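Local coordinates for protein putative NAD dependent dehydrogenase (Micromonospora echinospora, PDB 6NOR) that binds NAD and probably acts as an NAD-dependent oxidoreductase in the biosynthesis of the antibiotic gentamicin, at residues 23-28 against 322-327; 39-44 against 66-71; 51-56 against 81-86; 89-94 against 110-115. All coordinates share one frame; numbering follows the deposited sequence.

Interaction 1: residues 23-28 against 322-327; sequences ERLGVA and DAVLDG
Leu25 lays its CD1 methyl against Val324 CG1 at 3.7 Å, the two side chains crossing at about a right angle. The same methyl meets Leu325 CD2 at 4.0 Å, so one branch end of the strand residue serves two neighbours on the helix. With CG anti to the backbone N (chi1 -178°), the Leu25 branch is carried off the strand toward the last turn of helix 313-326. Leu325 divides its two methyls: CD2 goes to Leu25, while CD1 lies 3.8 Å from Glu23 CB. This is the close-packed part, and Leu25 is buried further against Arg87 and Phe88 of strand 86-91. The contact brings a helix from late in the chain back to the start of strand 25-30, the first strand of the Rossmann-fold sheet. Toward solvent the fit becomes loose and polar. Glu23, its chain stretched out, runs antiparallel alongside the Leu325 side chain and brings OE1 to 3.7 Å from Leu325 CB. Its carboxylate then lies beside that of Asp326, almost coplanar (13° apart). Glu23 OE1 and Asp326 OD1 stand 2.9 Å apart, two acceptors that would probably repel each other; as Glu23 is poorly ordered and touches a crystal neighbour, this spacing is doubtful. On the helix side the charge is probably eased by Arg48, which forms a salt bridge with Asp322 and a weak, long ion pair with Asp326.

Interaction 2: residues 39-44 against 66-71; sequences HAEVLT and ATRFGA
Phe69 has CG anti to its carbonyl carbon (chi1 -61°), which swings the ring off helix 59-69 against helix 34-44. There Thr44 places OG1 between its backbone N and carbonyl carbon (chi1 52°), so that the hydroxyl can donate to Ala40 O at 2.7 Å, in the carbonyl plane, while OG1 also sits 3.5 Å from Phe69 CE1. Thr44 crosses the ring at about a right angle and adds CG2 near Phe69 CD1. Ala40 CB makes an off-centre CH-pi contact, 4.2 Å from the Phe69 ring centroid. Ala40 O lies over one face of that ring, and CG of Arg68 lies over the opposite face. An alanine in place of Phe69 is likely to open a gap between the helices and deprive the Ala40 methyl of its aromatic partner. On the outside, Arg68 NH1 and Glu41 OE2 form a long salt bridge of 3.9 Å; the planes stand 84° apart and no N-H points at the oxygen, so only charge acts. Thr44 and Phe69 both rest on Leu51 of strand 49-55. The arrangement is that of two neighbouring helices packed side by side on one face of the parallel sheet of a Rossmann fold.

Interaction 3: residues 51-56 against 81-86; sequences LRWVVD and LADDTV. With NAD (nicotinamide-adenine-dinucleotide), chain G.
Arg52 and Trp53, consecutive on strand 49-55, both aim nitrogens at a single oxygen of Asp83. The Arg52 chain bends at chi3 and presents its guanidinium edge: NE reaches Asp83 OD2 at 2.8 Å, nearly straight, and NH2 reaches the same OD2 at 3.1 Å with a more bent geometry. This side-on grip is a salt bridge, with the oxygen in the guanidinium plane but the carboxylate turned 88° to it, and it comes from the syn side of OD2, tilted 20-26° out of the carboxylate plane. Trp53 takes the anti lone pair: NE1 meets Asp83 OD2 at 2.8 Å, close to the indole plane, with ring and carboxylate nearly perpendicular. Over one face of the guanidinium lies Thr85 CB, 3.5 Å from Arg52 NE, and Val86 CG2 packs on Trp53 CD1. The other oxygen is held locally, for Thr85 N donates to Asp83 OD1 at 2.8 Å in an Asx turn at the start of a type I turn. The contact ties the strand to the turn leading into strand 86-91 of the Rossmann sheet. At the far end of the 51-56 segment, Asp56 accepts both adenosine ribose hydroxyls of NAD, O2B on OD1 at 2.6 Å and O3B on OD2 at 2.7 Å. Three N-H groups on one Asp83 oxygen, two of them from a cationic side chain, probably keep that carboxylate ionised and fix its rotation.

Interaction 4: residues 89-94 against 110-115; sequences VVVATP and RNVLVE. With NAD (nicotinamide-adenine-dinucleotide), chain G.
Val91 N donates to Leu113 O at 2.8 Å and almost straight (173°), the shortest of four backbone bonds that join the strands of this beta-alpha-beta unit in the Rossmann fold. The parallel ladder runs from Asn111 O, taken by Val89 N, to Glu115 N, which meets Val91 O at 3.0 Å. Val89 O receives Leu113 N and also a CA-H contact from Val112 CA at 3.2 Å. On the face covered by helix 98-107, the CG2 methyls of Val91 and Val112 touch at 3.8 Å; on the other, Val90 and Leu113 lie under His39 of helix 34-44. Past the strand ends both segments reach NAD. Glu115, first of the Glu-Lys-Pro signature of this family, bends at chi2 (-54°) and accepts the nicotinamide amide, N7N to OE1, at 2.9 Å. Its OE2 is bonded to His39 NE2, so the carboxylate spans cofactor and helix. A leucine in its place would probably leave the nicotinamide amide and His39 each without its carboxylate oxygen, and the amide freer to turn. On the adenine side, Pro94 CD lies 3.3 Å from C8A of NAD.

In the fold
All four contacts touch the six-stranded Rossmann sheet. Interaction 4 is the buried core, a backbone-bonded strand pair; interaction 1 (helix end on strand) and interaction 2 (helix on helix) are surface contacts, apolar within and charged outside; interaction 3 is partly buried and mainly polar, with a salt bridge. Strand 25-30 of interaction 1 lies between the strands of interactions 3 and 4 and bonds to each through Val27 O to Arg52 N and Ala28 O to Val90 N. Arg110 of interaction 4 holds the carbonyls of Asp83 and Val86 in interaction 3, and Leu43 of interaction 2 packs on Val90. Interactions 3 and 4 both reach NAD, one at a ribose, the other at several points.

Interaction 1: residues 23-28 against 322-327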
# COMPACT_ATOMS: atom_id res chain seq x y z
N GLU A 23 39.91 -16.40 -11.32
CA GLU A 23 41.04 -15.86 -10.59
C GLU A 23 40.90 -16.41 -9.18
O GLU A 23 39.85 -16.92 -8.84
CB GLU A 23 41.03 -14.33 -10.63
CG GLU A 23 41.56 -13.82 -11.97
CD GLU A 23 41.51 -12.31 -12.09
OE1 GLU A 23 40.39 -11.76 -12.08
OE2 GLU A 23 42.59 -11.67 -12.23
N ARG A 24 41.96 -16.38 -8.39
CA ARG A 24 41.81 -16.84 -7.02
C ARG A 24 42.33 -15.80 -6.06
O ARG A 24 43.46 -15.35 -6.15
CB ARG A 24 42.51 -18.17 -6.81
CG ARG A 24 41.73 -19.36 -7.36
CD ARG A 24 40.31 -19.42 -6.82
NE ARG A 24 40.24 -20.25 -5.62
CZ ARG A 24 39.11 -20.63 -5.03
NH1 ARG A 24 37.94 -20.26 -5.52
NH2 ARG A 24 39.16 -21.38 -3.94
N LEU A 25 41.46 -15.39 -5.15
CA LEU A 25 41.83 -14.36 -4.21
C LEU A 25 41.67 -14.89 -2.82
O LEU A 25 40.58 -15.24 -2.40
CB LEU A 25 40.98 -13.11 -4.41
CG LEU A 25 41.30 -11.92 -3.51
CD1 LEU A 25 42.57 -11.21 -3.96
CD2 LEU A 25 40.12 -10.97 -3.48
N GLY A 26 42.78 -14.97 -2.10
CA GLY A 26 42.76 -15.46 -0.73
C GLY A 26 42.25 -14.37 0.17
O GLY A 26 42.70 -13.22 0.08
N VAL A 27 41.32 -14.73 1.05
CA VAL A 27 40.63 -13.77 1.89
C VAL A 27 40.73 -14.13 3.37
O VAL A 27 40.66 -15.30 3.73
CB VAL A 27 39.15 -13.68 1.50
CG1 VAL A 27 38.41 -12.65 2.33
CG2 VAL A 27 39.04 -13.36 0.02
N ALA A 28 40.93 -13.13 4.22
CA ALA A 28 40.73 -13.31 5.66
C ALA A 28 39.54 -12.49 6.14
O ALA A 28 39.32 -11.37 5.69
CB ALA A 28 41.97 -12.93 6.44
N ASP A 322 36.15 -7.05 -7.71
CA ASP A 322 36.51 -6.58 -9.04
C ASP A 322 37.59 -5.50 -8.96
O ASP A 322 38.44 -5.43 -9.84
CB ASP A 322 35.30 -6.02 -9.80
CG ASP A 322 34.25 -7.08 -10.14
OD1 ASP A 322 34.57 -8.30 -10.12
OD2 ASP A 322 33.10 -6.69 -10.44
N ALA A 323 37.56 -4.67 -7.93
CA ALA A 323 38.56 -3.61 -7.78
C ALA A 323 39.93 -4.19 -7.48
O ALA A 323 40.92 -3.76 -8.04
CB ALA A 323 38.15 -2.62 -6.69
N VAL A 324 39.99 -5.16 -6.58
CA VAL A 324 41.25 -5.80 -6.23
C VAL A 324 41.85 -6.63 -7.37
O VAL A 324 43.01 -6.47 -7.71
CB VAL A 324 41.08 -6.69 -5.00
CG1 VAL A 324 42.30 -7.58 -4.83
CG2 VAL A 324 40.85 -5.85 -3.77
N LEU A 325 41.03 -7.49 -7.98
CA LEU A 325 41.49 -8.43 -8.99
C LEU A 325 41.69 -7.83 -10.38
O LEU A 325 42.59 -8.24 -11.11
CB LEU A 325 40.52 -9.60 -9.10
CG LEU A 325 40.62 -10.63 -7.97
CD1 LEU A 325 39.67 -11.77 -8.20
CD2 LEU A 325 42.04 -11.13 -7.91
N ASP A 326 40.83 -6.89 -10.75
CA ASP A 326 40.80 -6.37 -12.12
C ASP A 326 41.03 -4.87 -12.18
O ASP A 326 40.87 -4.27 -13.23
CB ASP A 326 39.46 -6.70 -12.80
CG ASP A 326 39.14 -8.19 -12.80
OD1 ASP A 326 40.05 -9.00 -13.06
OD2 ASP A 326 37.96 -8.54 -12.54
N GLY A 327 41.37 -4.27 -11.05
CA GLY A 327 41.59 -2.83 -11.00
C GLY A 327 40.39 -1.98 -11.42
O GLY A 327 40.54 -0.80 -11.73

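Interaction 2: residues 39-44 against 66-71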
# COMPACT_ATOMS: atom_id res chain seq x y z
N HIS A 39 29.41 -11.66 5.20
CA HIS A 39 30.44 -11.46 4.20
C HIS A 39 31.04 -12.80 3.78
O HIS A 39 31.30 -13.02 2.60
CB HIS A 39 31.54 -10.54 4.72
CG HIS A 39 31.16 -9.10 4.70
ND1 HIS A 39 30.93 -8.41 3.54
CD2 HIS A 39 31.03 -8.20 5.71
CE1 HIS A 39 30.65 -7.15 3.82
NE2 HIS A 39 30.70 -7.00 5.13
N ALA A 40 31.27 -13.67 4.75
CA ALA A 40 31.77 -15.02 4.47
C ALA A 40 30.84 -15.76 3.52
O ALA A 40 31.30 -16.49 2.64
CB ALA A 40 31.93 -15.82 5.76
N GLU A 41 29.54 -15.57 3.71
CA GLU A 41 28.57 -16.23 2.85
C GLU A 41 28.53 -15.59 1.48
O GLU A 41 28.42 -16.27 0.48
CB GLU A 41 27.17 -16.21 3.49
CG GLU A 41 26.07 -16.54 2.50
CD GLU A 41 24.89 -17.24 3.13
OE1 GLU A 41 24.11 -17.86 2.38
OE2 GLU A 41 24.74 -17.16 4.37
N VAL A 42 28.66 -14.26 1.42
CA VAL A 42 28.65 -13.57 0.14
C VAL A 42 29.94 -13.86 -0.63
O VAL A 42 29.91 -14.11 -1.82
CB VAL A 42 28.48 -12.05 0.32
CG1 VAL A 42 28.81 -11.32 -0.94
CG2 VAL A 42 27.04 -11.72 0.75
N LEU A 43 31.07 -13.85 0.06
CA LEU A 43 32.35 -13.99 -0.62
C LEU A 43 32.56 -15.42 -1.12
O LEU A 43 33.03 -15.61 -2.23
CB LEU A 43 33.49 -13.56 0.30
CG LEU A 43 33.45 -12.05 0.54
CD1 LEU A 43 34.34 -11.63 1.69
CD2 LEU A 43 33.83 -11.31 -0.73
N THR A 44 32.20 -16.43 -0.32
CA THR A 44 32.36 -17.81 -0.75
C THR A 44 31.43 -18.19 -1.91
O THR A 44 31.68 -19.17 -2.59
CB THR A 44 32.11 -18.82 0.38
OG1 THR A 44 30.86 -18.54 1.01
CG2 THR A 44 33.23 -18.75 1.42
N ALA A 66 34.62 -20.72 10.70
CA ALA A 66 35.62 -21.36 9.85
C ALA A 66 35.24 -22.77 9.38
O ALA A 66 35.47 -23.12 8.23
CB ALA A 66 36.96 -21.39 10.56
N THR A 67 34.69 -23.61 10.26
CA THR A 67 34.39 -24.98 9.83
C THR A 67 33.23 -24.98 8.85
O THR A 67 33.11 -25.85 8.01
CB THR A 67 34.05 -25.90 11.00
OG1 THR A 67 32.76 -25.55 11.53
CG2 THR A 67 35.10 -25.81 12.10
N ARG A 68 32.38 -23.98 8.97
CA ARG A 68 31.24 -23.83 8.09
C ARG A 68 31.69 -23.58 6.65
O ARG A 68 31.04 -24.00 5.70
CB ARG A 68 30.35 -22.70 8.61
CG ARG A 68 28.99 -22.58 8.00
CD ARG A 68 28.33 -21.33 8.58
NE ARG A 68 27.09 -20.95 7.91
CZ ARG A 68 26.51 -19.77 8.05
NH1 ARG A 68 25.37 -19.50 7.42
NH2 ARG A 68 27.06 -18.85 8.84
N PHE A 69 32.83 -22.92 6.49
CA PHE A 69 33.34 -22.62 5.15
C PHE A 69 34.70 -23.25 4.86
O PHE A 69 35.31 -22.97 3.84
CB PHE A 69 33.42 -21.12 4.95
CG PHE A 69 32.08 -20.45 5.06
CD1 PHE A 69 31.20 -20.47 4.00
CD2 PHE A 69 31.70 -19.83 6.23
CE1 PHE A 69 29.96 -19.87 4.10
CE2 PHE A 69 30.46 -19.24 6.34
CZ PHE A 69 29.60 -19.26 5.27
N GLY A 70 35.15 -24.13 5.75
CA GLY A 70 36.39 -24.83 5.55
C GLY A 70 37.61 -23.93 5.61
O GLY A 70 38.61 -24.19 4.95
N ALA A 71 37.53 -22.86 6.39
CA ALA A 71 38.66 -21.97 6.58
C ALA A 71 39.49 -22.41 7.76
O ALA A 71 39.09 -23.29 8.50
CB ALA A 71 38.18 -20.54 6.77

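Interaction 3: residues 51-56 against 81-86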
# COMPACT_ATOMS: atom_id res chain seq x y z
N LEU A 51 38.37 -18.32 0.85
CA LEU A 51 38.32 -17.93 2.27
C LEU A 51 39.30 -18.76 3.06
O LEU A 51 39.05 -19.92 3.34
CB LEU A 51 36.91 -18.08 2.86
CG LEU A 51 36.83 -17.72 4.36
CD1 LEU A 51 37.24 -16.28 4.63
CD2 LEU A 51 35.47 -18.00 4.97
N ARG A 52 40.42 -18.16 3.42
CA ARG A 52 41.49 -18.91 4.07
C ARG A 52 41.45 -18.82 5.59
O ARG A 52 41.71 -19.80 6.29
CB ARG A 52 42.84 -18.43 3.55
CG ARG A 52 42.93 -18.57 2.05
CD ARG A 52 44.31 -18.23 1.54
NE ARG A 52 45.36 -19.03 2.16
CZ ARG A 52 45.76 -20.22 1.71
NH1 ARG A 52 45.18 -20.74 0.63
NH2 ARG A 52 46.72 -20.88 2.34
N TRP A 53 41.09 -17.65 6.11
CA TRP A 53 41.14 -17.43 7.55
C TRP A 53 39.90 -16.71 8.07
O TRP A 53 39.38 -15.81 7.42
CB TRP A 53 42.37 -16.61 7.92
CG TRP A 53 43.69 -17.29 7.69
CD1 TRP A 53 44.44 -17.23 6.57
CD2 TRP A 53 44.42 -18.10 8.62
NE1 TRP A 53 45.60 -17.96 6.73
CE2 TRP A 53 45.60 -18.50 7.98
CE3 TRP A 53 44.18 -18.52 9.93
CZ2 TRP A 53 46.56 -19.31 8.61
CZ3 TRP A 53 45.14 -19.32 10.56
CH2 TRP A 53 46.31 -19.71 9.90
N VAL A 54 39.44 -17.16 9.23
CA VAL A 54 38.58 -16.41 10.12
C VAL A 54 39.42 -16.02 11.33
O VAL A 54 40.01 -16.88 11.98
CB VAL A 54 37.36 -17.23 10.57
CG1 VAL A 54 36.51 -16.44 11.54
CG2 VAL A 54 36.52 -17.62 9.39
N VAL A 55 39.52 -14.72 11.59
CA VAL A 55 40.20 -14.20 12.77
C VAL A 55 39.16 -13.70 13.75
O VAL A 55 38.28 -12.93 13.36
CB VAL A 55 41.16 -13.05 12.43
CG1 VAL A 55 41.94 -12.59 13.69
CG2 VAL A 55 42.14 -13.45 11.33
N ASP A 56 39.23 -14.15 15.00
CA ASP A 56 38.28 -13.70 16.03
C ASP A 56 38.91 -13.86 17.40
O ASP A 56 39.63 -14.82 17.63
CB ASP A 56 36.96 -14.48 15.97
CG ASP A 56 35.77 -13.68 16.57
OD1 ASP A 56 35.72 -13.48 17.80
OD2 ASP A 56 34.87 -13.27 15.80
N LEU A 81 48.04 -12.85 8.48
CA LEU A 81 48.82 -11.94 7.65
C LEU A 81 50.18 -12.57 7.30
O LEU A 81 50.90 -12.06 6.46
CB LEU A 81 49.02 -10.61 8.36
CG LEU A 81 47.78 -9.72 8.51
CD1 LEU A 81 48.05 -8.53 9.42
CD2 LEU A 81 47.28 -9.25 7.15
N ALA A 82 50.52 -13.67 7.96
CA ALA A 82 51.76 -14.37 7.66
C ALA A 82 51.52 -15.31 6.48
O ALA A 82 52.46 -15.88 5.93
CB ALA A 82 52.25 -15.13 8.86
N ASP A 83 50.26 -15.47 6.13
CA ASP A 83 49.86 -16.27 4.98
C ASP A 83 49.94 -15.40 3.74
O ASP A 83 49.12 -14.52 3.54
CB ASP A 83 48.45 -16.80 5.19
CG ASP A 83 47.98 -17.72 4.07
OD1 ASP A 83 48.51 -17.65 2.95
OD2 ASP A 83 47.01 -18.48 4.31
N ASP A 84 50.92 -15.68 2.89
CA ASP A 84 51.12 -14.90 1.68
C ASP A 84 49.97 -14.96 0.66
O ASP A 84 49.89 -14.12 -0.23
CB ASP A 84 52.41 -15.34 0.99
CG ASP A 84 53.66 -14.88 1.74
OD1 ASP A 84 53.52 -14.04 2.64
OD2 ASP A 84 54.77 -15.37 1.42
N THR A 85 49.10 -15.96 0.77
CA THR A 85 48.02 -16.11 -0.20
C THR A 85 46.87 -15.13 0.10
O THR A 85 46.09 -14.78 -0.78
CB THR A 85 47.48 -17.54 -0.22
OG1 THR A 85 48.57 -18.45 -0.14
CG2 THR A 85 46.70 -17.79 -1.50
N VAL A 86 46.80 -14.67 1.34
CA VAL A 86 45.85 -13.64 1.71
C VAL A 86 46.20 -12.29 1.08
O VAL A 86 47.29 -11.76 1.28
CB VAL A 86 45.79 -13.49 3.22
CG1 VAL A 86 44.81 -12.40 3.58
CG2 VAL A 86 45.36 -14.80 3.85
PA NAD G . 29.13 -8.79 16.39
O1A NAD G . 29.16 -8.43 17.89
O2A NAD G . 28.03 -9.72 16.02
O5B NAD G . 30.49 -9.46 15.99
C5B NAD G . 31.70 -8.83 16.38
C4B NAD G . 32.80 -9.92 16.28
O4B NAD G . 33.99 -9.39 16.33
C3B NAD G . 32.69 -10.82 17.49
O3B NAD G . 32.74 -12.12 17.05
C2B NAD G . 33.95 -10.48 18.34
O2B NAD G . 34.37 -11.68 19.07
C1B NAD G . 34.80 -10.20 17.44
N9A NAD G . 35.85 -9.30 17.88
C8A NAD G . 35.82 -8.31 18.79
N7A NAD G . 37.05 -7.73 18.82
C5A NAD G . 37.83 -8.37 17.95
C6A NAD G . 39.13 -8.21 17.60
N6A NAD G . 40.02 -7.28 18.09
N1A NAD G . 39.68 -8.99 16.67
C2A NAD G . 38.94 -9.96 16.08
N3A NAD G . 37.64 -10.13 16.43
C4A NAD G . 37.09 -9.33 17.36
O3 NAD G . 29.01 -7.46 15.61
PN NAD G . 28.54 -7.24 14.10
O1N NAD G . 28.97 -8.31 13.15
O2N NAD G . 27.03 -7.06 14.07
O5D NAD G . 29.21 -5.89 13.65
C5D NAD G . 30.57 -5.85 13.25
C4D NAD G . 30.78 -4.65 12.31
O4D NAD G . 30.00 -4.68 11.26
C3D NAD G . 30.42 -3.32 13.04
O3D NAD G . 31.30 -2.40 12.70
C2D NAD G . 29.00 -3.00 12.54
O2D NAD G . 28.76 -1.53 12.63
C1D NAD G . 29.00 -3.42 11.30
N1N NAD G . 27.71 -3.82 10.85
C2N NAD G . 27.33 -3.49 9.55
C3N NAD G . 26.08 -3.85 9.05
C7N NAD G . 25.73 -3.42 7.62
O7N NAD G . 24.66 -3.63 7.18
N7N NAD G . 26.71 -2.76 6.83
C4N NAD G . 25.17 -4.53 9.83
C5N NAD G . 25.54 -4.87 11.13
C6N NAD G . 26.82 -4.51 11.64

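Interaction 4: residues 89-94 against 110-115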
# COMPACT_ATOMS: atom_id res chain seq x y z
N VAL A 89 41.39 -8.54 3.02
CA VAL A 89 40.91 -8.73 4.38
C VAL A 89 39.62 -7.95 4.61
O VAL A 89 39.53 -6.78 4.27
CB VAL A 89 41.97 -8.29 5.40
CG1 VAL A 89 41.49 -8.57 6.81
CG2 VAL A 89 43.31 -8.97 5.12
N VAL A 90 38.63 -8.64 5.16
CA VAL A 90 37.37 -8.05 5.57
C VAL A 90 37.40 -7.82 7.08
O VAL A 90 37.63 -8.75 7.85
CB VAL A 90 36.17 -8.94 5.21
CG1 VAL A 90 34.87 -8.33 5.75
CG2 VAL A 90 36.06 -9.09 3.73
N VAL A 91 37.17 -6.58 7.48
CA VAL A 91 37.15 -6.21 8.90
C VAL A 91 35.74 -5.92 9.41
O VAL A 91 35.15 -4.89 9.10
CB VAL A 91 38.05 -5.01 9.15
CG1 VAL A 91 38.01 -4.63 10.62
CG2 VAL A 91 39.46 -5.32 8.74
N ALA A 92 35.21 -6.84 10.19
CA ALA A 92 33.86 -6.74 10.70
C ALA A 92 33.88 -6.90 12.20
O ALA A 92 33.29 -7.81 12.75
CB ALA A 92 32.95 -7.80 10.05
N THR A 93 34.59 -6.00 12.87
CA THR A 93 34.77 -6.09 14.30
C THR A 93 34.06 -4.90 14.91
O THR A 93 33.51 -4.09 14.17
CB THR A 93 36.25 -6.12 14.64
OG1 THR A 93 36.86 -4.91 14.16
CG2 THR A 93 36.91 -7.32 13.98
N PRO A 94 34.04 -4.77 16.25
CA PRO A 94 33.43 -3.56 16.81
C PRO A 94 34.06 -2.28 16.27
O PRO A 94 35.25 -2.28 15.88
CB PRO A 94 33.68 -3.70 18.30
CG PRO A 94 33.69 -5.15 18.51
CD PRO A 94 34.40 -5.71 17.33
N ARG A 110 48.03 -5.42 2.36
CA ARG A 110 46.81 -6.10 1.94
C ARG A 110 45.66 -5.16 1.64
O ARG A 110 45.51 -4.11 2.26
CB ARG A 110 46.37 -7.08 3.02
CG ARG A 110 46.77 -8.48 2.76
CD ARG A 110 48.26 -8.66 2.90
NE ARG A 110 48.55 -10.05 3.20
CZ ARG A 110 49.64 -10.48 3.79
NH1 ARG A 110 50.58 -9.62 4.13
NH2 ARG A 110 49.80 -11.77 4.03
N ASN A 111 44.84 -5.55 0.67
CA ASN A 111 43.60 -4.84 0.40
C ASN A 111 42.63 -5.08 1.55
O ASN A 111 42.69 -6.11 2.19
CB ASN A 111 42.99 -5.31 -0.90
CG ASN A 111 43.94 -5.19 -2.05
OD1 ASN A 111 44.01 -4.15 -2.71
ND2 ASN A 111 44.69 -6.25 -2.30
N VAL A 112 41.75 -4.11 1.80
CA VAL A 112 40.89 -4.22 2.96
C VAL A 112 39.51 -3.60 2.73
O VAL A 112 39.36 -2.54 2.16
CB VAL A 112 41.58 -3.59 4.21
CG1 VAL A 112 41.67 -2.10 4.10
CG2 VAL A 112 40.88 -4.00 5.50
N LEU A 113 38.49 -4.34 3.15
CA LEU A 113 37.12 -3.87 3.22
C LEU A 113 36.78 -3.72 4.69
O LEU A 113 36.78 -4.70 5.41
CB LEU A 113 36.15 -4.84 2.54
CG LEU A 113 34.65 -4.71 2.79
CD1 LEU A 113 34.17 -3.31 2.47
CD2 LEU A 113 33.85 -5.71 1.97
N VAL A 114 36.51 -2.49 5.12
CA VAL A 114 36.12 -2.19 6.50
C VAL A 114 34.63 -1.93 6.60
O VAL A 114 34.10 -1.13 5.87
CB VAL A 114 36.83 -0.95 7.05
CG1 VAL A 114 36.53 -0.80 8.54
CG2 VAL A 114 38.32 -1.04 6.79
N GLU A 115 33.97 -2.62 7.51
CA GLU A 115 32.59 -2.36 7.76
C GLU A 115 32.35 -0.91 8.22
O GLU A 115 33.24 -0.27 8.75
CB GLU A 115 32.04 -3.31 8.81
CG GLU A 115 31.26 -4.45 8.23
CD GLU A 115 30.13 -3.99 7.30
OE1 GLU A 115 29.56 -2.89 7.50
OE2 GLU A 115 29.81 -4.75 6.37
PA NAD G . 29.13 -8.79 16.39
O1A NAD G . 29.16 -8.43 17.89
O2A NAD G . 28.03 -9.72 16.02
O5B NAD G . 30.49 -9.46 15.99
C5B NAD G . 31.70 -8.83 16.38
C4B NAD G . 32.80 -9.92 16.28
O4B NAD G . 33.99 -9.39 16.33
C3B NAD G . 32.69 -10.82 17.49
O3B NAD G . 32.74 -12.12 17.05
C2B NAD G . 33.95 -10.48 18.34
O2B NAD G . 34.37 -11.68 19.07
C1B NAD G . 34.80 -10.20 17.44
N9A NAD G . 35.85 -9.30 17.88
C8A NAD G . 35.82 -8.31 18.79
N7A NAD G . 37.05 -7.73 18.82
C5A NAD G . 37.83 -8.37 17.95
C6A NAD G . 39.13 -8.21 17.60
N6A NAD G . 40.02 -7.28 18.09
N1A NAD G . 39.68 -8.99 16.67
C2A NAD G . 38.94 -9.96 16.08
N3A NAD G . 37.64 -10.13 16.43
C4A NAD G . 37.09 -9.33 17.36
O3 NAD G . 29.01 -7.46 15.61
PN NAD G . 28.54 -7.24 14.10
O1N NAD G . 28.97 -8.31 13.15
O2N NAD G . 27.03 -7.06 14.07
O5D NAD G . 29.21 -5.89 13.65
C5D NAD G . 30.57 -5.85 13.25
C4D NAD G . 30.78 -4.65 12.31
O4D NAD G . 30.00 -4.68 11.26
C3D NAD G . 30.42 -3.32 13.04
O3D NAD G . 31.30 -2.40 12.70
C2D NAD G . 29.00 -3.00 12.54
O2D NAD G . 28.76 -1.53 12.63
C1D NAD G . 29.00 -3.42 11.30
N1N NAD G . 27.71 -3.82 10.85
C2N NAD G . 27.33 -3.49 9.55
C3N NAD G . 26.08 -3.85 9.05
C7N NAD G . 25.73 -3.42 7.62
O7N NAD G . 24.66 -3.63 7.18
N7N NAD G . 26.71 -2.76 6.83
C4N NAD G . 25.17 -4.53 9.83
C5N NAD G . 25.54 -4.87 11.13
C6N NAD G . 26.82 -4.51 11.64